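Local coordinates for protein transcriptional regulator, TetR family (Legionella pneumophila subsp. pneumophila str. Philadelphia 1, PDB 3ON4) that probably binds DNA and regulates transcription as a two-subunit, all-helical member of the TetR family of transcriptional regulators, at residues F91-L96 and G181-I186; N10-I15 and H48-S53; A19-Q24 and E103-L108. All blocks are in the same frame, centred on the assembly; numbering follows the deposited sequence.

Contact 1. Residues F91-L96 and G181-I186; sequences FFDAIL and GVRHFI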
loop_
_atom_site.group_PDB
_atom_site.type_symbol
_atom_site.label_atom_id
_atom_site.label_comp_id
_atom_site.label_asym_id
_atom_site.label_seq_id
_atom_site.Cartn_x
_atom_site.Cartn_y
_atom_site.Cartn_z
ATOM N N PHE A 91 5.609 7.662 -17.418
ATOM C CA PHE A 91 4.497 7.254 -16.562
ATOM C C PHE A 91 4.907 7.354 -15.096
ATOM O O PHE A 91 4.187 7.950 -14.290
ATOM C CB PHE A 91 4.040 5.834 -16.914
ATOM C CG PHE A 91 3.393 5.101 -15.783
ATOM C CD1 PHE A 91 2.047 5.275 -15.501
ATOM C CD2 PHE A 91 4.127 4.216 -15.013
ATOM C CE1 PHE A 91 1.458 4.585 -14.461
ATOM C CE2 PHE A 91 3.537 3.522 -13.980
ATOM C CZ PHE A 91 2.222 3.701 -13.700
ATOM N N PHE A 92 6.067 6.804 -14.746
ATOM C CA PHE A 92 6.526 6.901 -13.358
ATOM C C PHE A 92 6.764 8.355 -12.933
ATOM O O PHE A 92 6.343 8.752 -11.833
ATOM C CB PHE A 92 7.764 6.046 -13.115
ATOM C CG PHE A 92 8.156 5.948 -11.652
ATOM C CD1 PHE A 92 7.202 5.700 -10.679
ATOM C CD2 PHE A 92 9.471 6.110 -11.263
ATOM C CE1 PHE A 92 7.566 5.606 -9.322
ATOM C CE2 PHE A 92 9.834 6.028 -9.908
ATOM C CZ PHE A 92 8.879 5.762 -8.957
ATOM N N ASP A 93 7.389 9.154 -13.801
ATOM C CA ASP A 93 7.550 10.603 -13.535
ATOM C C ASP A 93 6.195 11.286 -13.280
ATOM O O ASP A 93 6.053 12.095 -12.349
ATOM C CB ASP A 93 8.292 11.319 -14.677
ATOM C CG ASP A 93 9.773 10.928 -14.795
ATOM O OD1 ASP A 93 10.381 10.343 -13.858
ATOM O OD2 ASP A 93 10.356 11.255 -15.852
ATOM N N ALA A 94 5.188 10.950 -14.084
ATOM C CA ALA A 94 3.840 11.513 -13.902
ATOM C C ALA A 94 3.236 11.118 -12.539
ATOM O O ALA A 94 2.609 11.944 -11.889
ATOM C CB ALA A 94 2.907 11.093 -15.038
ATOM N N ILE A 95 3.459 9.882 -12.114
ATOM C CA ILE A 95 2.982 9.401 -10.804
ATOM C C ILE A 95 3.736 10.154 -9.691
ATOM O O ILE A 95 3.130 10.605 -8.724
ATOM C CB ILE A 95 3.169 7.897 -10.628
ATOM C CG1 ILE A 95 2.287 7.112 -11.621
ATOM C CG2 ILE A 95 2.843 7.477 -9.164
ATOM C CD1 ILE A 95 0.769 7.401 -11.501
ATOM N N LEU A 96 5.041 10.329 -9.854
ATOM C CA LEU A 96 5.834 11.068 -8.852
ATOM C C LEU A 96 5.306 12.486 -8.649
ATOM O O LEU A 96 5.198 12.959 -7.520
ATOM C CB LEU A 96 7.309 11.099 -9.226
ATOM C CG LEU A 96 8.017 9.755 -9.059
ATOM C CD1 LEU A 96 9.424 9.814 -9.674
ATOM C CD2 LEU A 96 8.070 9.325 -7.600
ATOM N N GLY A 181 14.648 2.469 -6.857
ATOM C CA GLY A 181 14.474 1.040 -7.099
ATOM C C GLY A 181 13.425 0.706 -8.140
ATOM O O GLY A 181 13.589 -0.247 -8.910
ATOM N N VAL A 182 12.348 1.481 -8.159
ATOM C CA VAL A 182 11.303 1.324 -9.159
ATOM C C VAL A 182 11.885 1.668 -10.529
ATOM O O VAL A 182 11.707 0.925 -11.501
ATOM C CB VAL A 182 10.118 2.250 -8.906
ATOM C CG1 VAL A 182 9.029 2.001 -9.968
ATOM C CG2 VAL A 182 9.587 2.053 -7.483
ATOM N N ARG A 183 12.550 2.811 -10.608
ATOM C CA ARG A 183 13.204 3.209 -11.852
ATOM C C ARG A 183 14.257 2.206 -12.302
ATOM O O ARG A 183 14.312 1.887 -13.477
ATOM C CB ARG A 183 13.801 4.603 -11.725
ATOM C CG ARG A 183 14.454 5.149 -12.981
ATOM C CD ARG A 183 13.560 5.148 -14.222
ATOM N NE ARG A 183 14.320 5.692 -15.344
ATOM C CZ ARG A 183 14.288 6.954 -15.775
ATOM N NH1 ARG A 183 13.485 7.867 -15.235
ATOM N NH2 ARG A 183 15.068 7.304 -16.787
ATOM N N HIS A 184 15.087 1.714 -11.382
ATOM C CA HIS A 184 16.075 0.680 -11.701
ATOM C C HIS A 184 15.411 -0.563 -12.297
ATOM O O HIS A 184 15.898 -1.113 -13.266
ATOM C CB HIS A 184 16.869 0.238 -10.459
ATOM C CG HIS A 184 17.844 1.257 -9.948
ATOM N ND1 HIS A 184 18.636 2.021 -10.781
ATOM C CD2 HIS A 184 18.180 1.613 -8.683
ATOM C CE1 HIS A 184 19.404 2.816 -10.053
ATOM N NE2 HIS A 184 19.147 2.588 -8.777
ATOM N N PHE A 185 14.306 -1.018 -11.704
ATOM C CA PHE A 185 13.600 -2.184 -12.235
ATOM C C PHE A 185 13.151 -1.943 -13.681
ATOM O O PHE A 185 13.308 -2.807 -14.553
ATOM C CB PHE A 185 12.390 -2.541 -11.369
ATOM C CG PHE A 185 11.510 -3.622 -11.960
ATOM C CD1 PHE A 185 11.802 -4.956 -11.759
ATOM C CD2 PHE A 185 10.378 -3.296 -12.695
ATOM C CE1 PHE A 185 10.999 -5.959 -12.303
ATOM C CE2 PHE A 185 9.557 -4.286 -13.213
ATOM C CZ PHE A 185 9.875 -5.622 -13.023
ATOM N N ILE A 186 12.605 -0.765 -13.926
ATOM C CA ILE A 186 12.122 -0.395 -15.263
ATOM C C ILE A 186 13.296 -0.431 -16.262
ATOM O O ILE A 186 13.229 -1.097 -17.313
ATOM C CB ILE A 186 11.432 1.005 -15.241
ATOM C CG1 ILE A 186 10.135 0.971 -14.432
ATOM C CG2 ILE A 186 11.147 1.504 -16.652
ATOM C CD1 ILE A 186 9.546 2.377 -14.064
HETATM O O HOH W 1 10.915 7.668 -14.266
#

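Contact 2. Residues N10-I15 and H48-S53; sequences NTKERI and HYHFPS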
loop_
_atom_site.group_PDB
_atom_site.type_symbol
_atom_site.label_atom_id
_atom_site.label_comp_id
_atom_site.label_asym_id
_atom_site.label_seq_id
_atom_site.Cartn_x
_atom_site.Cartn_y
_atom_site.Cartn_z
ATOM N N ASN A 10 -14.955 26.524 -8.982
ATOM C CA ASN A 10 -16.247 26.506 -8.295
ATOM C C ASN A 10 -16.187 25.667 -7.008
ATOM O O ASN A 10 -15.183 24.997 -6.729
ATOM C CB ASN A 10 -17.404 26.107 -9.235
ATOM C CG ASN A 10 -17.345 24.655 -9.736
ATOM O OD1 ASN A 10 -16.859 23.736 -9.062
ATOM N ND2 ASN A 10 -17.881 24.448 -10.937
ATOM N N THR A 11 -17.247 25.735 -6.213
ATOM C CA THR A 11 -17.243 25.107 -4.901
ATOM C C THR A 11 -17.012 23.591 -4.997
ATOM O O THR A 11 -16.188 23.048 -4.257
ATOM C CB THR A 11 -18.532 25.417 -4.122
ATOM O OG1 THR A 11 -18.687 26.840 -4.046
ATOM C CG2 THR A 11 -18.447 24.825 -2.708
ATOM N N LYS A 12 -17.690 22.953 -5.933
ATOM C CA LYS A 12 -17.568 21.510 -6.160
ATOM C C LYS A 12 -16.122 21.117 -6.463
ATOM O O LYS A 12 -15.597 20.160 -5.879
ATOM C CB LYS A 12 -18.463 21.061 -7.296
ATOM C CG LYS A 12 -18.689 19.565 -7.366
ATOM C CD LYS A 12 -19.770 19.210 -8.378
ATOM C CE LYS A 12 -20.026 17.715 -8.373
ATOM N NZ LYS A 12 -21.115 17.322 -9.290
ATOM N N GLU A 13 -15.497 21.858 -7.369
ATOM C CA GLU A 13 -14.124 21.567 -7.759
ATOM C C GLU A 13 -13.162 21.771 -6.597
ATOM O O GLU A 13 -12.250 20.975 -6.404
ATOM C CB GLU A 13 -13.670 22.382 -8.982
ATOM C CG GLU A 13 -12.137 22.276 -9.171
ATOM C CD GLU A 13 -11.656 22.519 -10.583
ATOM O OE1 GLU A 13 -12.357 23.209 -11.347
ATOM O OE2 GLU A 13 -10.552 22.020 -10.911
ATOM N N ARG A 14 -13.359 22.817 -5.805
ATOM C CA ARG A 14 -12.444 23.043 -4.679
ATOM C C ARG A 14 -12.602 21.944 -3.623
ATOM O O ARG A 14 -11.618 21.540 -2.970
ATOM C CB ARG A 14 -12.620 24.442 -4.088
ATOM C CG ARG A 14 -12.253 25.560 -5.041
ATOM C CD ARG A 14 -11.850 26.847 -4.316
ATOM N NE ARG A 14 -12.719 27.181 -3.190
ATOM C CZ ARG A 14 -12.414 28.031 -2.207
ATOM N NH1 ARG A 14 -13.299 28.253 -1.252
ATOM N NH2 ARG A 14 -11.236 28.659 -2.167
ATOM N N ILE A 15 -13.827 21.440 -3.461
ATOM C CA ILE A 15 -14.081 20.343 -2.514
ATOM C C ILE A 15 -13.362 19.096 -3.002
ATOM O O ILE A 15 -12.652 18.431 -2.245
ATOM C CB ILE A 15 -15.602 20.018 -2.333
ATOM C CG1 ILE A 15 -16.306 21.138 -1.581
ATOM C CG2 ILE A 15 -15.751 18.671 -1.585
ATOM C CD1 ILE A 15 -17.852 21.180 -1.741
ATOM N N HIS A 48 -22.212 18.797 2.043
ATOM C CA HIS A 48 -23.337 17.856 2.005
ATOM C C HIS A 48 -24.261 18.154 0.831
ATOM O O HIS A 48 -24.906 17.260 0.279
ATOM C CB HIS A 48 -24.136 17.898 3.308
ATOM C CG HIS A 48 -23.414 17.308 4.480
ATOM N ND1 HIS A 48 -23.250 15.948 4.652
ATOM C CD2 HIS A 48 -22.837 17.893 5.554
ATOM C CE1 HIS A 48 -22.599 15.726 5.781
ATOM N NE2 HIS A 48 -22.331 16.891 6.345
ATOM N N TYR A 49 -24.312 19.424 0.454
ATOM C CA TYR A 49 -25.111 19.884 -0.670
ATOM C C TYR A 49 -24.731 19.170 -1.972
ATOM O O TYR A 49 -25.574 18.592 -2.649
ATOM C CB TYR A 49 -24.915 21.390 -0.822
ATOM C CG TYR A 49 -25.828 22.012 -1.819
ATOM C CD1 TYR A 49 -25.493 22.035 -3.163
ATOM C CD2 TYR A 49 -27.030 22.572 -1.423
ATOM C CE1 TYR A 49 -26.323 22.592 -4.087
ATOM C CE2 TYR A 49 -27.888 23.140 -2.348
ATOM C CZ TYR A 49 -27.525 23.142 -3.675
ATOM O OH TYR A 49 -28.349 23.710 -4.585
ATOM N N HIS A 50 -23.450 19.218 -2.308
ATOM C CA HIS A 50 -22.927 18.565 -3.506
ATOM C C HIS A 50 -22.720 17.062 -3.310
ATOM O O HIS A 50 -22.838 16.310 -4.254
ATOM C CB HIS A 50 -21.592 19.203 -3.919
ATOM C CG HIS A 50 -21.714 20.634 -4.356
ATOM N ND1 HIS A 50 -22.174 20.995 -5.607
ATOM C CD2 HIS A 50 -21.439 21.791 -3.707
ATOM C CE1 HIS A 50 -22.172 22.312 -5.707
ATOM N NE2 HIS A 50 -21.737 22.819 -4.566
ATOM N N PHE A 51 -22.423 16.642 -2.076
ATOM C CA PHE A 51 -22.106 15.251 -1.775
ATOM C C PHE A 51 -22.863 14.843 -0.524
ATOM O O PHE A 51 -22.350 14.993 0.584
ATOM C CB PHE A 51 -20.584 15.103 -1.595
ATOM C CG PHE A 51 -19.800 15.639 -2.750
ATOM C CD1 PHE A 51 -19.763 14.957 -3.947
ATOM C CD2 PHE A 51 -19.150 16.867 -2.667
ATOM C CE1 PHE A 51 -19.056 15.446 -5.029
ATOM C CE2 PHE A 51 -18.445 17.360 -3.754
ATOM C CZ PHE A 51 -18.400 16.637 -4.936
ATOM N N PRO A 52 -24.114 14.343 -0.682
ATOM C CA PRO A 52 -24.963 14.083 0.486
ATOM C C PRO A 52 -24.322 13.157 1.513
ATOM O O PRO A 52 -24.531 13.324 2.719
ATOM C CB PRO A 52 -26.234 13.465 -0.121
ATOM C CG PRO A 52 -26.288 13.996 -1.488
ATOM C CD PRO A 52 -24.858 14.218 -1.942
ATOM N N SER A 53 -23.534 12.195 1.042
ATOM C CA SER A 53 -22.837 11.282 1.925
ATOM C C SER A 53 -21.352 11.337 1.637
ATOM O O SER A 53 -20.937 11.706 0.548
ATOM C CB SER A 53 -23.368 9.862 1.732
ATOM O OG SER A 53 -22.962 9.351 0.482
HETATM O O HOH W 2 -23.216 19.227 -7.625
#

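Contact 3. Residues A19-Q24 and E103-L108; sequences AEALIQ and ENKMCL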
loop_
_atom_site.group_PDB
_atom_site.type_symbol
_atom_site.label_atom_id
_atom_site.label_comp_id
_atom_site.label_asym_id
_atom_site.label_seq_id
_atom_site.Cartn_x
_atom_site.Cartn_y
_atom_site.Cartn_z
ATOM N N ALA A 19 -10.319 17.244 -1.024
ATOM C CA ALA A 19 -10.630 15.872 -0.606
ATOM C C ALA A 19 -9.583 14.908 -1.150
ATOM O O ALA A 19 -9.063 14.022 -0.433
ATOM C CB ALA A 19 -12.061 15.461 -1.058
ATOM N N GLU A 20 -9.255 15.100 -2.423
ATOM C CA GLU A 20 -8.224 14.321 -3.077
ATOM C C GLU A 20 -6.897 14.394 -2.295
ATOM O O GLU A 20 -6.257 13.377 -2.046
ATOM C CB GLU A 20 -8.032 14.821 -4.507
ATOM C CG GLU A 20 -7.039 14.013 -5.334
ATOM C CD GLU A 20 -6.743 14.651 -6.702
ATOM O OE1 GLU A 20 -6.316 15.831 -6.765
ATOM O OE2 GLU A 20 -6.912 13.952 -7.718
ATOM N N ALA A 21 -6.511 15.605 -1.928
ATOM C CA ALA A 21 -5.306 15.857 -1.177
ATOM C C ALA A 21 -5.340 15.187 0.188
ATOM O O ALA A 21 -4.377 14.503 0.563
ATOM C CB ALA A 21 -5.067 17.355 -1.013
ATOM N N LEU A 22 -6.449 15.353 0.912
ATOM C CA LEU A 22 -6.587 14.740 2.236
ATOM C C LEU A 22 -6.522 13.213 2.171
ATOM O O LEU A 22 -5.872 12.586 3.023
ATOM C CB LEU A 22 -7.883 15.213 2.913
ATOM C CG LEU A 22 -7.838 16.699 3.305
ATOM C CD1 LEU A 22 -9.206 17.155 3.806
ATOM C CD2 LEU A 22 -6.744 16.974 4.341
ATOM N N ILE A 23 -7.169 12.623 1.169
ATOM C CA ILE A 23 -7.192 11.166 1.018
ATOM C C ILE A 23 -5.779 10.675 0.707
ATOM O O ILE A 23 -5.290 9.711 1.345
ATOM C CB ILE A 23 -8.209 10.691 -0.047
ATOM C CG1 ILE A 23 -9.644 10.975 0.445
ATOM C CG2 ILE A 23 -7.997 9.187 -0.339
ATOM C CD1 ILE A 23 -10.723 10.861 -0.685
ATOM N N GLN A 24 -5.104 11.356 -0.210
ATOM C CA GLN A 24 -3.729 11.017 -0.554
ATOM C C GLN A 24 -2.736 11.160 0.594
ATOM O O GLN A 24 -1.698 10.508 0.576
ATOM C CB GLN A 24 -3.227 11.824 -1.744
ATOM C CG GLN A 24 -3.898 11.469 -3.058
ATOM C CD GLN A 24 -3.238 12.166 -4.204
ATOM O OE1 GLN A 24 -3.644 13.256 -4.587
ATOM N NE2 GLN A 24 -2.173 11.561 -4.734
ATOM N N GLU A 103 3.746 17.277 -1.696
ATOM C CA GLU A 103 3.573 17.202 -0.249
ATOM C C GLU A 103 3.539 15.766 0.293
ATOM O O GLU A 103 2.729 15.440 1.157
ATOM C CB GLU A 103 2.327 17.997 0.177
ATOM C CG GLU A 103 2.415 19.484 -0.244
ATOM C CD GLU A 103 1.205 20.341 0.154
ATOM O OE1 GLU A 103 0.208 19.805 0.678
ATOM O OE2 GLU A 103 1.266 21.563 -0.070
ATOM N N ASN A 104 4.426 14.931 -0.240
ATOM C CA ASN A 104 4.674 13.570 0.252
ATOM C C ASN A 104 3.413 12.697 0.229
ATOM O O ASN A 104 3.245 11.828 1.084
ATOM C CB ASN A 104 5.236 13.626 1.673
ATOM C CG ASN A 104 5.897 12.335 2.093
ATOM O OD1 ASN A 104 6.680 11.746 1.336
ATOM N ND2 ASN A 104 5.597 11.888 3.295
ATOM N N LYS A 105 2.560 12.918 -0.773
ATOM C CA LYS A 105 1.348 12.151 -0.949
ATOM C C LYS A 105 1.560 10.717 -1.413
ATOM O O LYS A 105 2.547 10.389 -2.084
ATOM C CB LYS A 105 0.401 12.846 -1.921
ATOM C CG LYS A 105 -0.333 14.040 -1.313
ATOM C CD LYS A 105 -0.904 14.931 -2.387
ATOM C CE LYS A 105 -1.249 16.314 -1.877
ATOM N NZ LYS A 105 -1.554 17.217 -3.017
HETATM N N MSE A 106 0.609 9.865 -1.040
HETATM C CA MSE A 106 0.529 8.519 -1.587
HETATM C C MSE A 106 -0.368 8.553 -2.823
HETATM O O MSE A 106 -1.184 9.471 -2.997
HETATM C CB MSE A 106 -0.060 7.586 -0.516
HETATM C CG MSE A 106 -0.243 6.129 -0.897
HETATM SE SE MSE A 106 1.395 5.293 -1.522
HETATM C CE MSE A 106 0.655 3.596 -2.071
ATOM N N CYS A 107 -0.236 7.535 -3.664
ATOM C CA CYS A 107 -1.156 7.307 -4.779
ATOM C C CYS A 107 -2.582 7.249 -4.260
ATOM O O CYS A 107 -2.837 6.550 -3.277
ATOM C CB CYS A 107 -0.834 5.958 -5.428
ATOM S SG CYS A 107 -1.975 5.459 -6.780
ATOM N N LEU A 108 -3.510 7.959 -4.894
ATOM C CA LEU A 108 -4.924 7.886 -4.476
ATOM C C LEU A 108 -5.474 6.461 -4.589
ATOM O O LEU A 108 -6.211 5.969 -3.707
ATOM C CB LEU A 108 -5.794 8.802 -5.324
ATOM C CG LEU A 108 -7.240 8.997 -4.892
ATOM C CD1 LEU A 108 -7.329 9.864 -3.597
ATOM C CD2 LEU A 108 -8.022 9.643 -6.010
HETATM O O HOH W 3 -3.796 15.941 -4.226
#

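Contact 1. Residues F91-L96 and G181-I186
The ring of Phe-92 lies under Val-182, whose CG1 methyl sits over the ring centre, 3.9 Å from the centroid and only 11° off the ring normal, a CH-pi contact. Val-182 CB meets the far end of the ring, 3.7 Å from Phe-92 CZ. The opposite face is occupied from its own helix by CD1 of Leu-96, displaced toward the rim, which leaves the phenyl ring sandwiched between two methyl groups. The torsion of Phe-92 accounts for this placement: with CG anti to the backbone N (chi1 -171°), the ring swings across to the other helix and its far end reaches Val-182. One helical turn after Val-182, Ile-186 extends its CD1 methyl to Phe-92 CB, at 4.2 Å, and covers the root of the same side chain; Ile-186 also packs on Ile-88 and Gln-89 of helix 84-98.

At the more exposed margin the contact becomes polar. Asp-93 OD1 and Arg-183 NH1 stand 4.2 Å apart, too far for a salt bridge, with the carboxylate oxygen near the plane of the guanidinium at its edge. A water joins them, donating to Asp-93 OD1 and accepting from Arg-183 NH1, 2.8 Å from each. Arg-183 NE is held by a salt bridge to Asp-187 of the next turn, so that NE and NH1 of the guanidinium each have a partner.

The two helical segments run nearly antiparallel, at 167°, with axes 11.4 Å apart at closest approach, a wide spacing bridged by the Phe-92 ring together with Val-182 and Ile-186. Gly-181 O accepts a hydrogen bond from Gln-158 of the second subunit. The pair belongs to the all-helical C-terminal domain of a TetR-family regulator, where helix 177-189 meets helix 149-173 of the second subunit, as in the family's dimers.

Contact 2. Residues N10-I15 and H48-S53
His-50 and Phe-51 receive the side chains of Lys-12 and Ile-15 mainly through carbon contacts. In a CH-pi contact, Lys-12 CB lies over one face of the imidazole, displaced toward the rim, 4.3 Å from the centroid of the His-50 ring, while Tyr-49 CD1 occupies the opposite face. The extended lysine chain then crosses the Phe-51 side chain at about a right angle, its CG 3.8 Å from Phe-51 CZ. Ile-15 splits its branches between the two rings: CG2, anti to the backbone N, meets Phe-51 CE2 at 3.7 Å, and CD1 reaches His-50 CD2 at 4.1 Å.

These contacts pack the end of helix 44-50, by position the recognition helix of the predicted helix-turn-helix, against the start of helix 11-26 in the three-helix DNA-binding domain of the TetR family. Leu-57 of helix 54-77 touches both Ile-15 and Phe-51.

At the margin, a water in plane at the imidazole edge is hydrogen-bonded to His-50 ND1 at 2.9 Å and takes a weak bond from Lys-12 NZ. Within 10-15, Asn-10 is the N-cap of helix 11-26: its OD1 accepts from Glu-13 N at 2.9 Å, nearly along the C=O axis.

Contact 3. Residues A19-Q24 and E103-L108
The carboxamide of Gln-24 is the flat group on which the two segments meet: Lys-105 CD lies over one face, 4.0 Å from Gln-24 CD, while Met-106 O approaches close to its plane at the NE2 end, 2.9 Å from Gln-24 NE2. This is a helix-to-loop junction between the two parts of a TetR-family regulator, joining helix 11-26 of the DNA-binding domain to the loop before helix 108-115 of the C-terminal domain. Met-106, a selenomethionine, returns a second bond from its backbone N to Gln-24 O, with an N-H...O angle of 164°. Gln-24 thus holds both backbone polar atoms of Met-106, one with its main chain and one with its side chain. Its NE2 also donates to Leu-98 O, so two acceptors fix the rotation of the buried amide.

Lys-105 lays its CG against Gln-24 CB and continues to Ala-21, ending at Ser-102 OG, which accepts from its NZ. Leu-108, with CG anti to the backbone N (chi1 -171°), brings CD1 to the helix, 3.4 Å from Ile-23 CG2 and unusually tight for two methyls. A water links the two polar ends, donating to Gln-24 OE1 at 2.7 Å and accepting from Lys-105 NZ.

Contacts 2 and 3 share helix 11-26: contact 2 uses its beginning, against the end of helix 44-50, and contact 3 a later part, against the loop 103-108. Their centres are 18 Å apart. Contact 3 connects the predicted DNA-binding region to the C-terminal domain, within which contact 1 lies. The centres of contacts 1 and 3 are also 18 Å apart, but their nearest atoms are about 5 Å apart, without touching. Contacts 1 and 2 fall on opposite sides of the chain's centre, 33 Å between centres. The bound sodium ion, at Ser-114 and Asp-115, is about 8 Å from the side chain of Met-106 in contact 3.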